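Local coordinates for Lmo2470 protein (Listeria monocytogenes EGD-e, PDB 5HL3), which is an internalin with leucine-rich repeats that binds the host protein afadin and facilitates crossing of the basement membrane, at residues A[78-83]-A[100-105]; A[114-119]-A[126-131]; A[137-142]-A[164-169]; A[150-155]-A[172-177]. One frame throughout, in Å; residues are numbered along the deposited sequence. Where two conformers were deposited one is given.

Interaction 1: A[78-83]-A[100-105]. With CA (calcium ion), chain D; CA (calcium ion), chain B.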
loop_
_atom_site.group_PDB
_atom_site.type_symbol
_atom_site.label_atom_id
_atom_site.label_comp_id
_atom_site.label_asym_id
_atom_site.label_seq_id
_atom_site.Cartn_x
_atom_site.Cartn_y
_atom_site.Cartn_z
ATOM N N SER A 78 -18.238 4.966 -11.950
ATOM C CA SER A 78 -18.058 3.972 -10.908
ATOM C C SER A 78 -18.521 2.625 -11.424
ATOM O O SER A 78 -19.643 2.471 -11.874
ATOM C CB SER A 78 -18.807 4.381 -9.643
ATOM O OG SER A 78 -18.206 5.521 -9.054
ATOM N N ILE A 79 -17.629 1.656 -11.375
ATOM C CA ILE A 79 -17.907 0.277 -11.822
ATOM C C ILE A 79 -17.963 -0.554 -10.542
ATOM O O ILE A 79 -16.925 -0.961 -9.988
ATOM C CB ILE A 79 -16.861 -0.195 -12.844
ATOM C CG1 ILE A 79 -16.902 0.756 -14.055
ATOM C CG2 ILE A 79 -17.182 -1.621 -13.296
ATOM C CD1 ILE A 79 -15.682 0.859 -14.862
HETATM N N MSE A 80 -19.179 -0.781 -10.059
HETATM C CA MSE A 80 -19.386 -1.422 -8.768
HETATM C C MSE A 80 -19.367 -2.913 -8.807
HETATM O O MSE A 80 -19.078 -3.534 -7.801
HETATM C CB MSE A 80 -20.741 -0.973 -8.208
HETATM C CG MSE A 80 -20.775 0.548 -8.007
HETATM SE SE MSE A 80 -19.466 1.220 -6.690
HETATM C CE MSE A 80 -20.369 0.419 -5.161
ATOM N N GLU A 81 -19.737 -3.496 -9.927
ATOM C CA GLU A 81 -19.686 -4.940 -10.124
ATOM C C GLU A 81 -19.335 -5.149 -11.565
ATOM O O GLU A 81 -19.803 -4.402 -12.432
ATOM C CB GLU A 81 -21.059 -5.606 -9.868
ATOM C CG GLU A 81 -21.685 -5.381 -8.505
ATOM C CD GLU A 81 -23.128 -5.849 -8.491
ATOM O OE1 GLU A 81 -23.391 -7.018 -8.854
ATOM O OE2 GLU A 81 -24.038 -5.068 -8.179
ATOM N N PHE A 82 -18.488 -6.136 -11.851
ATOM C CA PHE A 82 -18.067 -6.414 -13.212
ATOM C C PHE A 82 -17.569 -7.833 -13.336
ATOM O O PHE A 82 -17.081 -8.435 -12.361
ATOM C CB PHE A 82 -17.006 -5.376 -13.680
ATOM C CG PHE A 82 -15.753 -5.340 -12.833
ATOM C CD1 PHE A 82 -15.729 -4.662 -11.626
ATOM C CD2 PHE A 82 -14.589 -5.943 -13.288
ATOM C CE1 PHE A 82 -14.582 -4.613 -10.859
ATOM C CE2 PHE A 82 -13.425 -5.874 -12.538
ATOM C CZ PHE A 82 -13.433 -5.234 -11.306
ATOM N N GLY A 83 -17.712 -8.359 -14.544
ATOM C CA GLY A 83 -17.283 -9.707 -14.860
ATOM C C GLY A 83 -15.874 -9.810 -15.409
ATOM O O GLY A 83 -15.194 -8.813 -15.657
ATOM N N THR A 100 -13.209 11.383 -11.944
ATOM C CA THR A 100 -12.939 10.244 -11.076
ATOM C C THR A 100 -13.358 8.953 -11.753
ATOM O O THR A 100 -14.445 8.846 -12.327
ATOM C CB THR A 100 -13.642 10.370 -9.715
ATOM O OG1 THR A 100 -15.053 10.480 -9.920
ATOM C CG2 THR A 100 -13.132 11.591 -8.958
ATOM N N LEU A 101 -12.488 7.967 -11.662
ATOM C CA LEU A 101 -12.702 6.620 -12.214
ATOM C C LEU A 101 -12.518 5.648 -11.074
ATOM O O LEU A 101 -11.444 5.630 -10.447
ATOM C CB LEU A 101 -11.732 6.354 -13.350
ATOM C CG LEU A 101 -11.784 4.939 -13.933
ATOM C CD1 LEU A 101 -13.153 4.602 -14.524
ATOM C CD2 LEU A 101 -10.682 4.831 -14.967
ATOM N N PHE A 102 -13.545 4.869 -10.794
ATOM C CA PHE A 102 -13.544 3.914 -9.668
ATOM C C PHE A 102 -13.969 2.533 -10.108
ATOM O O PHE A 102 -15.059 2.377 -10.666
ATOM C CB PHE A 102 -14.497 4.441 -8.578
ATOM C CG PHE A 102 -14.614 3.552 -7.364
ATOM C CD1 PHE A 102 -15.565 2.564 -7.306
ATOM C CD2 PHE A 102 -13.785 3.737 -6.252
ATOM C CE1 PHE A 102 -15.686 1.748 -6.192
ATOM C CE2 PHE A 102 -13.914 2.910 -5.141
ATOM C CZ PHE A 102 -14.850 1.911 -5.134
ATOM N N PHE A 103 -13.125 1.542 -9.835
ATOM C CA PHE A 103 -13.488 0.132 -9.962
ATOM C C PHE A 103 -13.558 -0.377 -8.531
ATOM O O PHE A 103 -12.600 -0.172 -7.755
ATOM C CB PHE A 103 -12.440 -0.700 -10.693
ATOM C CG PHE A 103 -12.501 -0.642 -12.203
ATOM C CD1 PHE A 103 -13.232 -1.566 -12.922
ATOM C CD2 PHE A 103 -11.756 0.299 -12.899
ATOM C CE1 PHE A 103 -13.276 -1.535 -14.309
ATOM C CE2 PHE A 103 -11.795 0.310 -14.292
ATOM C CZ PHE A 103 -12.548 -0.606 -14.980
ATOM N N ALA A 104 -14.632 -1.080 -8.182
ATOM C CA ALA A 104 -14.750 -1.677 -6.873
ATOM C C ALA A 104 -13.728 -2.772 -6.654
ATOM O O ALA A 104 -13.183 -3.333 -7.593
ATOM C CB ALA A 104 -16.169 -2.236 -6.664
ATOM N N ASP A 105 -13.508 -3.062 -5.375
ATOM C CA ASP A 105 -12.719 -4.201 -4.906
ATOM C C ASP A 105 -13.745 -5.344 -4.749
ATOM O O ASP A 105 -14.555 -5.316 -3.832
ATOM C CB ASP A 105 -12.104 -3.843 -3.556
ATOM C CG ASP A 105 -11.261 -4.945 -2.974
ATOM O OD1 ASP A 105 -11.244 -6.085 -3.492
ATOM O OD2 ASP A 105 -10.633 -4.611 -1.919
HETATM CA CA CA D . -25.936 -6.649 -8.362
HETATM CA CA CA B . -11.247 -8.356 -3.132
HETATM O O HOH W 1 -9.622 -8.225 -1.297
HETATM O O HOH W 2 -11.345 -9.579 -5.491
HETATM O O HOH W 3 -8.955 -8.385 -4.054
HETATM O O HOH W 4 -12.545 -8.069 -1.030
HETATM O O HOH W 5 -25.778 -6.177 -10.690
#
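Ile79 and Phe103 lie side by side on the buried face of a parallel strand pair, both pointing the same way. The isoleucine sets its terminal methyl over one face of the phenylalanine ring, with CD1 3.7 Å from the centroid of the Phe103 ring and 25° off the normal, a CH-pi contact displaced toward the rim. That same ring turns its edge to the face of Phe82, centroids 5.3 Å apart and planes at 72°, an edge-to-face (T-shaped) pair in which Phe103 CD1 stands over Phe82. With chi1 at 59°, Phe82 has its CG between the backbone N and the carbonyl carbon, which keeps the ring against 100-105, where the Ala104 carbonyl oxygen meets its edge in plane. Strands 76-79 and 100-103 are consecutive strands of the parallel sheet that lines the concave side of a leucine-rich-repeat solenoid. Two nearly straight backbone bonds fix the register: Ile79 N to Phe102 O at 2.8 Å and Ala104 N to Ile79 O at 2.9 Å. On the other face, which carries Ser78 and Phe102, the selenomethionine Met80 bends back so that SE comes obliquely to Phe102 CE1 at 3.8 Å, a Met-aromatic contact. Beyond the strands, both carboxylate oxygens of Glu81 bind one calcium ion, whereas Asp105 OD1 binds another at 2.3 Å, completed by waters and the backbone oxygens of Pro106 and Gly108.

Interaction 2: A[114-119]-A[126-131]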
loop_
_atom_site.group_PDB
_atom_site.type_symbol
_atom_site.label_atom_id
_atom_site.label_comp_id
_atom_site.label_asym_id
_atom_site.label_seq_id
_atom_site.Cartn_x
_atom_site.Cartn_y
_atom_site.Cartn_z
ATOM N N LEU A 114 -7.416 -6.174 -14.314
ATOM C CA LEU A 114 -7.667 -4.890 -14.971
ATOM C C LEU A 114 -6.390 -4.295 -15.520
ATOM O O LEU A 114 -5.343 -4.423 -14.895
ATOM C CB LEU A 114 -8.231 -3.842 -13.985
ATOM C CG LEU A 114 -9.637 -4.101 -13.426
ATOM C CD1 LEU A 114 -9.933 -3.041 -12.387
ATOM C CD2 LEU A 114 -10.703 -4.104 -14.528
ATOM N N SER A 115 -6.456 -3.666 -16.693
ATOM C CA SER A 115 -5.333 -2.878 -17.204
ATOM C C SER A 115 -5.638 -1.392 -17.048
ATOM O O SER A 115 -6.809 -1.001 -17.014
ATOM C CB SER A 115 -5.005 -3.221 -18.663
ATOM O OG SER A 115 -6.143 -3.063 -19.507
ATOM N N LEU A 116 -4.571 -0.592 -16.957
ATOM C CA LEU A 116 -4.644 0.848 -16.794
ATOM C C LEU A 116 -4.052 1.513 -18.032
ATOM O O LEU A 116 -2.834 1.629 -18.152
ATOM C CB LEU A 116 -3.937 1.314 -15.510
ATOM C CG LEU A 116 -3.913 2.836 -15.294
ATOM C CD1 LEU A 116 -5.262 3.508 -15.508
ATOM C CD2 LEU A 116 -3.376 3.155 -13.911
ATOM N N PRO A 117 -4.903 1.952 -18.965
ATOM C CA PRO A 117 -4.411 2.645 -20.145
ATOM C C PRO A 117 -3.728 3.960 -19.829
ATOM O O PRO A 117 -3.995 4.567 -18.800
ATOM C CB PRO A 117 -5.703 2.946 -20.945
ATOM C CG PRO A 117 -6.683 2.021 -20.468
ATOM C CD PRO A 117 -6.352 1.716 -19.056
ATOM N N ASN A 118 -2.878 4.413 -20.751
ATOM C CA ASN A 118 -2.306 5.745 -20.651
ATOM C C ASN A 118 -3.369 6.707 -21.235
ATOM O O ASN A 118 -3.219 7.230 -22.335
ATOM C CB ASN A 118 -0.987 5.765 -21.414
ATOM C CG ASN A 118 -0.284 7.099 -21.337
ATOM O OD1 ASN A 118 -0.505 7.889 -20.417
ATOM N ND2 ASN A 118 0.534 7.379 -22.354
ATOM N N TYR A 119 -4.408 6.957 -20.454
ATOM C CA TYR A 119 -5.575 7.699 -20.942
ATOM C C TYR A 119 -5.188 9.047 -21.516
ATOM O O TYR A 119 -4.460 9.821 -20.871
ATOM C CB TYR A 119 -6.580 7.940 -19.809
ATOM C CG TYR A 119 -7.310 6.697 -19.344
ATOM C CD1 TYR A 119 -8.214 6.042 -20.181
ATOM C CD2 TYR A 119 -7.128 6.200 -18.080
ATOM C CE1 TYR A 119 -8.903 4.911 -19.766
ATOM C CE2 TYR A 119 -7.824 5.086 -17.639
ATOM C CZ TYR A 119 -8.681 4.441 -18.494
ATOM O OH TYR A 119 -9.340 3.312 -18.047
ATOM N N ASP A 126 -8.772 13.418 -11.836
ATOM C CA ASP A 126 -8.250 13.772 -10.499
ATOM C C ASP A 126 -7.892 12.536 -9.666
ATOM O O ASP A 126 -6.865 12.532 -8.981
ATOM C CB ASP A 126 -9.314 14.639 -9.781
ATOM C CG ASP A 126 -8.917 15.017 -8.389
ATOM O OD1 ASP A 126 -9.155 14.201 -7.471
ATOM O OD2 ASP A 126 -8.402 16.144 -8.204
ATOM N N THR A 127 -8.740 11.505 -9.706
ATOM C CA THR A 127 -8.576 10.323 -8.866
ATOM C C THR A 127 -8.904 9.064 -9.631
ATOM O O THR A 127 -9.955 8.990 -10.284
ATOM C CB THR A 127 -9.479 10.389 -7.610
ATOM O OG1 THR A 127 -9.119 11.538 -6.809
ATOM C CG2 THR A 127 -9.369 9.150 -6.751
ATOM N N ILE A 128 -8.026 8.065 -9.505
ATOM C CA ILE A 128 -8.229 6.723 -10.065
ATOM C C ILE A 128 -8.097 5.708 -8.931
ATOM O O ILE A 128 -7.136 5.749 -8.181
ATOM C CB ILE A 128 -7.238 6.393 -11.174
ATOM C CG1 ILE A 128 -7.416 7.359 -12.377
ATOM C CG2 ILE A 128 -7.400 4.927 -11.588
ATOM C CD1 ILE A 128 -6.380 7.155 -13.451
ATOM N N THR A 129 -9.082 4.821 -8.808
ATOM C CA THR A 129 -9.086 3.735 -7.810
ATOM C C THR A 129 -9.332 2.403 -8.485
ATOM O O THR A 129 -10.354 2.231 -9.156
ATOM C CB THR A 129 -10.188 3.921 -6.763
ATOM O OG1 THR A 129 -10.044 5.189 -6.120
ATOM C CG2 THR A 129 -10.154 2.829 -5.692
HETATM N N MSE A 130 -8.398 1.466 -8.297
HETATM C CA MSE A 130 -8.531 0.120 -8.900
HETATM C C MSE A 130 -8.150 -0.960 -7.913
HETATM O O MSE A 130 -8.047 -2.136 -8.283
HETATM C CB MSE A 130 -7.622 0.021 -10.102
HETATM C CG MSE A 130 -8.024 0.997 -11.223
HETATM SE SE MSE A 130 -6.735 1.045 -12.694
HETATM C CE MSE A 130 -7.386 -0.459 -13.533
ATOM N N SER A 131 -7.986 -0.590 -6.656
ATOM C CA SER A 131 -7.544 -1.517 -5.604
ATOM C C SER A 131 -8.322 -2.828 -5.546
ATOM O O SER A 131 -9.540 -2.874 -5.643
ATOM C CB SER A 131 -7.656 -0.846 -4.259
ATOM O OG SER A 131 -6.880 0.345 -4.239
#
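Leu114 and Met130 are the nearest backbone pair here, yet their CA atoms stand 7.9 Å apart, so 114-119 faces strand 127-129 across a layer of side chains and not as a sheet partner. The selenomethionine Met130 makes the largest share of the contact. Its chain runs extended through chi2 (173°) and then bends at chi3 (82°), which carries the terminal methyl to the end of strand 113-114 and the first residues of the loop after it. There CE lies 3.5 Å from Leu114 CB and also packs against the backbone oxygen of Ser115, with CE to Ser115 O at 3.6 Å. One bond back, the selenium is met by Leu116, whose CB is 4.0 Å from Met130 SE and whose two methyls approach it at similar range; the leucine and Met130 cross obliquely. Ile128 takes a smaller share, its CD1 reaching Leu116 CD1 at 4.3 Å. Ile128 in the strand and Met130 just after it both point toward 114-119, into the interior of the leucine-rich-repeat solenoid, and the leucines close it from the returning side of the coil. Since the partners are hydrocarbon and selenium apart from one carbonyl oxygen, the contact is consistent with dispersion and burial holding the two walls together, with little directional bonding.

Interaction 3: A[137-142]-A[164-169]. With CA (calcium ion), chain F.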
loop_
_atom_site.group_PDB
_atom_site.type_symbol
_atom_site.label_atom_id
_atom_site.label_comp_id
_atom_site.label_asym_id
_atom_site.label_seq_id
_atom_site.Cartn_x
_atom_site.Cartn_y
_atom_site.Cartn_z
ATOM N N GLY A 137 -0.161 -6.024 -16.892
ATOM C CA GLY A 137 0.932 -5.180 -17.378
ATOM C C GLY A 137 1.457 -4.221 -16.330
ATOM O O GLY A 137 1.558 -4.557 -15.157
ATOM N N SER A 138 1.873 -3.045 -16.778
ATOM C CA SER A 138 2.508 -2.035 -15.917
ATOM C C SER A 138 1.638 -0.810 -15.742
ATOM O O SER A 138 0.685 -0.583 -16.487
ATOM C CB SER A 138 3.842 -1.594 -16.532
ATOM O OG SER A 138 4.751 -2.665 -16.601
ATOM N N ILE A 139 1.938 -0.036 -14.720
ATOM C CA ILE A 139 1.327 1.276 -14.560
ATOM C C ILE A 139 2.027 2.180 -15.575
ATOM O O ILE A 139 3.258 2.276 -15.557
ATOM C CB ILE A 139 1.565 1.879 -13.146
ATOM C CG1 ILE A 139 1.043 0.930 -12.053
ATOM C CG2 ILE A 139 0.913 3.278 -13.014
ATOM C CD1 ILE A 139 1.458 1.345 -10.654
ATOM N N PRO A 140 1.273 2.849 -16.468
ATOM C CA PRO A 140 1.940 3.738 -17.444
ATOM C C PRO A 140 2.575 4.961 -16.802
ATOM O O PRO A 140 2.120 5.429 -15.735
ATOM C CB PRO A 140 0.799 4.189 -18.374
ATOM C CG PRO A 140 -0.438 3.806 -17.738
ATOM C CD PRO A 140 -0.194 2.817 -16.646
ATOM N N ASP A 141 3.625 5.495 -17.449
ATOM C CA ASP A 141 4.165 6.793 -17.063
ATOM C C ASP A 141 3.213 7.806 -17.753
ATOM O O ASP A 141 3.459 8.254 -18.853
ATOM C CB ASP A 141 5.614 6.929 -17.519
ATOM C CG ASP A 141 6.282 8.191 -17.014
ATOM O OD1 ASP A 141 5.750 8.849 -16.098
ATOM O OD2 ASP A 141 7.356 8.533 -17.573
ATOM N N PHE A 142 2.129 8.121 -17.057
ATOM C CA PHE A 142 1.014 8.877 -17.640
ATOM C C PHE A 142 1.458 10.127 -18.358
ATOM O O PHE A 142 2.225 10.912 -17.808
ATOM C CB PHE A 142 0.025 9.321 -16.567
ATOM C CG PHE A 142 -0.405 8.224 -15.631
ATOM C CD1 PHE A 142 -1.305 7.227 -16.034
ATOM C CD2 PHE A 142 0.084 8.199 -14.320
ATOM C CE1 PHE A 142 -1.666 6.237 -15.145
ATOM C CE2 PHE A 142 -0.303 7.236 -13.431
ATOM C CZ PHE A 142 -1.172 6.264 -13.848
ATOM N N PRO A 164 6.633 3.091 -12.605
ATOM C CA PRO A 164 7.594 4.088 -13.095
ATOM C C PRO A 164 7.863 5.226 -12.125
ATOM O O PRO A 164 7.137 5.427 -11.176
ATOM C CB PRO A 164 6.933 4.623 -14.360
ATOM C CG PRO A 164 5.512 4.419 -14.166
ATOM C CD PRO A 164 5.315 3.256 -13.213
ATOM N N ASN A 165 8.940 5.963 -12.376
ATOM C CA ASN A 165 9.272 7.149 -11.622
ATOM C C ASN A 165 8.538 8.288 -12.319
ATOM O O ASN A 165 9.078 9.013 -13.147
ATOM C CB ASN A 165 10.797 7.317 -11.606
ATOM C CG ASN A 165 11.253 8.274 -10.538
ATOM O OD1 ASN A 165 10.569 9.222 -10.208
ATOM N ND2 ASN A 165 12.412 8.014 -9.975
ATOM N N PHE A 166 7.263 8.426 -11.955
ATOM C CA PHE A 166 6.304 9.268 -12.725
ATOM C C PHE A 166 6.813 10.641 -13.123
ATOM O O PHE A 166 7.133 11.455 -12.270
ATOM C CB PHE A 166 5.006 9.463 -11.948
ATOM C CG PHE A 166 4.309 8.191 -11.573
ATOM C CD1 PHE A 166 3.602 7.467 -12.522
ATOM C CD2 PHE A 166 4.314 7.742 -10.258
ATOM C CE1 PHE A 166 2.928 6.300 -12.183
ATOM C CE2 PHE A 166 3.625 6.567 -9.919
ATOM C CZ PHE A 166 2.940 5.853 -10.883
ATOM N N ASN A 167 6.802 10.934 -14.428
ATOM C CA ASN A 167 7.323 12.210 -14.912
ATOM C C ASN A 167 6.348 13.345 -15.110
ATOM O O ASN A 167 6.760 14.479 -15.099
ATOM C CB ASN A 167 8.051 11.979 -16.249
ATOM C CG ASN A 167 9.382 11.287 -16.058
ATOM O OD1 ASN A 167 10.305 11.894 -15.560
ATOM N ND2 ASN A 167 9.465 9.993 -16.377
ATOM N N ASN A 168 5.071 13.043 -15.285
ATOM C CA ASN A 168 4.127 14.058 -15.798
ATOM C C ASN A 168 2.851 14.216 -14.992
ATOM O O ASN A 168 1.812 14.632 -15.541
ATOM C CB ASN A 168 3.774 13.721 -17.252
ATOM C CG ASN A 168 4.977 13.282 -18.069
ATOM O OD1 ASN A 168 5.916 14.055 -18.274
ATOM N ND2 ASN A 168 4.950 12.050 -18.544
ATOM N N ILE A 169 2.894 13.871 -13.711
ATOM C CA ILE A 169 1.754 14.060 -12.794
ATOM C C ILE A 169 2.202 14.899 -11.588
ATOM O O ILE A 169 2.206 14.443 -10.434
ATOM C CB ILE A 169 1.075 12.732 -12.394
ATOM C CG1 ILE A 169 2.073 11.711 -11.837
ATOM C CG2 ILE A 169 0.323 12.146 -13.606
ATOM C CD1 ILE A 169 1.433 10.492 -11.222
HETATM CA CA CA F . 12.066 12.609 -14.160
HETATM O O HOH W 6 3.664 10.523 -15.361
HETATM O O HOH W 7 7.215 10.568 -19.686
HETATM O O HOH W 8 -0.004 13.088 -17.346
HETATM O O HOH W 9 11.514 10.413 -13.236
HETATM O O HOH W 10 13.583 11.740 -15.860
HETATM O O HOH W 11 11.712 14.348 -15.895
#
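Phe142 and Phe166 occupy matching places in successive coils of the leucine-rich-repeat solenoid, where two loops away from the parallel sheet stack on each other. On the buried side the rings lie side by side with planes only 7° apart, but they are slid so far, centroids 5.6 Å apart, that they barely overlap; the touch is Phe142 CE2 to Phe166 CE1 at 3.6 Å. Ile139 brings CG2 to the edge of the Phe166 ring in its plane, and Ile169 packs its CG2 obliquely against Phe142. At the margin of this packing Pro164 lays its CD on the Ile139 carbonyl oxygen.

The outer side is polar and watery. Asp141, its CG anti to the backbone N (chi1 -174°), reaches across to grip Asn167 twice: OD1 takes the backbone N through its syn lone pair at 2.9 Å, while OD2 receives ND2 at 2.8 Å. Waters 6 and 7 bridge the aspartate to Asn168. The OD2 to ND2 bond probably orients the Asn167 amide, whose other end, OD1, binds a calcium ion shared with Gln189 and Asn190. Asn168 ND2 donates to Phe142 O at 3.0 Å, approaching from 37° above the carbonyl plane.

Interaction 4: A[150-155]-A[172-177]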
loop_
_atom_site.group_PDB
_atom_site.type_symbol
_atom_site.label_atom_id
_atom_site.label_comp_id
_atom_site.label_asym_id
_atom_site.label_seq_id
_atom_site.Cartn_x
_atom_site.Cartn_y
_atom_site.Cartn_z
ATOM N N GLN A 150 -4.749 11.780 -6.967
ATOM C CA GLN A 150 -4.833 10.604 -6.104
ATOM C C GLN A 150 -4.835 9.347 -6.920
ATOM O O GLN A 150 -5.590 9.223 -7.901
ATOM C CB GLN A 150 -6.074 10.634 -5.215
ATOM C CG GLN A 150 -6.277 11.914 -4.445
ATOM C CD GLN A 150 -7.467 11.813 -3.509
ATOM O OE1 GLN A 150 -8.596 11.573 -3.939
ATOM N NE2 GLN A 150 -7.218 11.966 -2.230
ATOM N N LEU A 151 -4.043 8.368 -6.484
ATOM C CA LEU A 151 -3.923 7.103 -7.180
ATOM C C LEU A 151 -3.985 5.968 -6.152
ATOM O O LEU A 151 -3.064 5.830 -5.329
ATOM C CB LEU A 151 -2.633 7.102 -7.994
ATOM C CG LEU A 151 -2.378 5.943 -8.917
ATOM C CD1 LEU A 151 -3.519 5.726 -9.899
ATOM C CD2 LEU A 151 -1.062 6.179 -9.653
ATOM N N TYR A 152 -5.077 5.197 -6.176
ATOM C CA TYR A 152 -5.322 4.095 -5.232
ATOM C C TYR A 152 -5.146 2.790 -5.988
ATOM O O TYR A 152 -6.016 2.405 -6.805
ATOM C CB TYR A 152 -6.704 4.224 -4.632
ATOM C CG TYR A 152 -6.862 5.464 -3.774
ATOM C CD1 TYR A 152 -6.401 5.498 -2.465
ATOM C CD2 TYR A 152 -7.503 6.619 -4.273
ATOM C CE1 TYR A 152 -6.557 6.641 -1.704
ATOM C CE2 TYR A 152 -7.653 7.737 -3.492
ATOM C CZ TYR A 152 -7.174 7.751 -2.225
ATOM O OH TYR A 152 -7.325 8.927 -1.461
HETATM N N MSE A 153 -4.048 2.077 -5.692
HETATM C CA MSE A 153 -3.648 0.877 -6.423
HETATM C C MSE A 153 -3.177 -0.183 -5.443
HETATM O O MSE A 153 -2.130 -0.797 -5.631
HETATM C CB MSE A 153 -2.545 1.230 -7.416
HETATM C CG MSE A 153 -2.897 2.381 -8.365
HETATM SE SE MSE A 153 -4.216 1.914 -9.746
HETATM C CE MSE A 153 -2.939 1.022 -10.921
ATOM N N SER A 154 -3.946 -0.402 -4.395
ATOM C CA SER A 154 -3.605 -1.385 -3.350
ATOM C C SER A 154 -4.028 -2.787 -3.771
ATOM O O SER A 154 -5.082 -2.940 -4.403
ATOM C CB SER A 154 -4.325 -0.999 -2.064
ATOM O OG SER A 154 -4.081 -1.949 -1.053
ATOM N N GLU A 155 -3.235 -3.805 -3.432
ATOM C CA GLU A 155 -3.610 -5.221 -3.690
ATOM C C GLU A 155 -3.891 -5.465 -5.161
ATOM O O GLU A 155 -5.000 -5.856 -5.558
ATOM C CB GLU A 155 -4.789 -5.684 -2.823
ATOM C CG GLU A 155 -4.852 -7.205 -2.780
ATOM C CD GLU A 155 -5.966 -7.747 -1.965
ATOM O OE1 GLU A 155 -7.129 -7.371 -2.182
ATOM O OE2 GLU A 155 -5.691 -8.625 -1.121
ATOM N N LEU A 172 0.367 15.176 -7.962
ATOM C CA LEU A 172 -0.015 14.015 -7.148
ATOM C C LEU A 172 0.175 14.261 -5.644
ATOM O O LEU A 172 1.252 14.691 -5.203
ATOM C CB LEU A 172 0.784 12.784 -7.595
ATOM C CG LEU A 172 0.270 11.448 -7.072
ATOM C CD1 LEU A 172 -1.000 11.067 -7.810
ATOM C CD2 LEU A 172 1.329 10.354 -7.225
ATOM N N ILE A 173 -0.863 13.966 -4.864
ATOM C CA ILE A 173 -0.853 14.165 -3.401
ATOM C C ILE A 173 -0.882 12.819 -2.646
ATOM O O ILE A 173 -0.278 12.719 -1.569
ATOM C CB ILE A 173 -2.075 15.027 -2.976
ATOM C CG1 ILE A 173 -1.972 16.430 -3.561
ATOM C CG2 ILE A 173 -2.217 15.094 -1.454
ATOM C CD1 ILE A 173 -3.273 17.176 -3.467
ATOM N N THR A 174 -1.610 11.823 -3.173
ATOM C CA THR A 174 -1.815 10.547 -2.497
ATOM C C THR A 174 -1.474 9.405 -3.408
ATOM O O THR A 174 -1.982 9.340 -4.530
ATOM C CB THR A 174 -3.282 10.380 -1.995
ATOM O OG1 THR A 174 -3.546 11.396 -1.018
ATOM C CG2 THR A 174 -3.513 9.002 -1.375
ATOM N N LEU A 175 -0.642 8.488 -2.928
ATOM C CA LEU A 175 -0.280 7.288 -3.678
ATOM C C LEU A 175 -0.386 6.112 -2.715
ATOM O O LEU A 175 0.395 6.010 -1.749
ATOM C CB LEU A 175 1.141 7.417 -4.233
ATOM C CG LEU A 175 1.706 6.275 -5.042
ATOM C CD1 LEU A 175 0.787 5.911 -6.198
ATOM C CD2 LEU A 175 3.107 6.622 -5.554
ATOM N N ASP A 176 -1.354 5.229 -2.949
ATOM C CA ASP A 176 -1.566 4.024 -2.143
ATOM C C ASP A 176 -1.155 2.818 -2.963
ATOM O O ASP A 176 -1.846 2.448 -3.912
ATOM C CB ASP A 176 -3.017 3.905 -1.671
ATOM C CG ASP A 176 -3.294 2.649 -0.849
ATOM O OD1 ASP A 176 -2.360 1.874 -0.539
ATOM O OD2 ASP A 176 -4.493 2.435 -0.520
ATOM N N LEU A 177 -0.021 2.215 -2.601
ATOM C CA LEU A 177 0.535 1.019 -3.254
ATOM C C LEU A 177 0.643 -0.118 -2.220
ATOM O O LEU A 177 1.493 -1.031 -2.379
ATOM C CB LEU A 177 1.889 1.326 -3.884
ATOM C CG LEU A 177 1.809 2.172 -5.156
ATOM C CD1 LEU A 177 3.153 2.818 -5.447
ATOM C CD2 LEU A 177 1.298 1.333 -6.314
HETATM O O HOH W 12 -5.251 13.441 -1.404
#
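Leu151 and Leu175 share a first torsion, each with CG anti to its backbone N (chi1 near 180° in both), and this lays the two side chains parallel on the buried face, Leu151 CD2 3.9 Å from Leu175 CD1. On the face bearing Gln150, Thr174, Tyr152 and Asp176, Tyr152 instead has its CG beside the backbone N (chi1 -65°), so the ring leans back along the strand and its OH lies 3.8 Å from Thr174 CG2. Asp176 crosses the same ring at about a right angle, ring and carboxylate planes 88° apart, with CB 3.8 Å from Tyr152 CD1. Water 12 joins Gln150 NE2 to Thr174 OG1, while Gln150 OE1 bonds to Thr127 and Asp176 OD1 to Ser178. Three backbone bonds set the parallel register: Leu151 N to Thr174 O (3.0 Å), Asp176 N to Leu151 O (3.0 Å) and Met153 N to Asp176 O (2.9 Å). Strands 150-152 and 174-176 are thus successive rungs of the leucine-rich-repeat sheet, lying between strand 127-129, whose Ile128 packs on Leu151, and strand 196-198, whose Phe196, Leu197 and Asp198 meet Thr174, Leu175 and Asp176.

How the interactions relate
From the N terminus, interaction 1 closes one coil of the solenoid by pairing strands 76-79 and 100-103. Interaction 2 follows in series and closes a short loop, six residues between its segments, across the interior; it touches interaction 1 through probable backbone hydrogen bonds between 100-103 and 127-129 and through Leu114 packed on Phe103. Interactions 3 and 4 cross, their segments alternating along the chain, and each spans about one further coil (21 and 16 intervening residues): 3 stacks loops, 4 pairs strands, and Leu151 CD2 touches both phenylalanines of interaction 3. Strand 127-129 also neighbours 150-152, so interactions 1, 2 and 4 share one sheet, while Leu116 against Phe142 and Pro140 connects interactions 2 and 3.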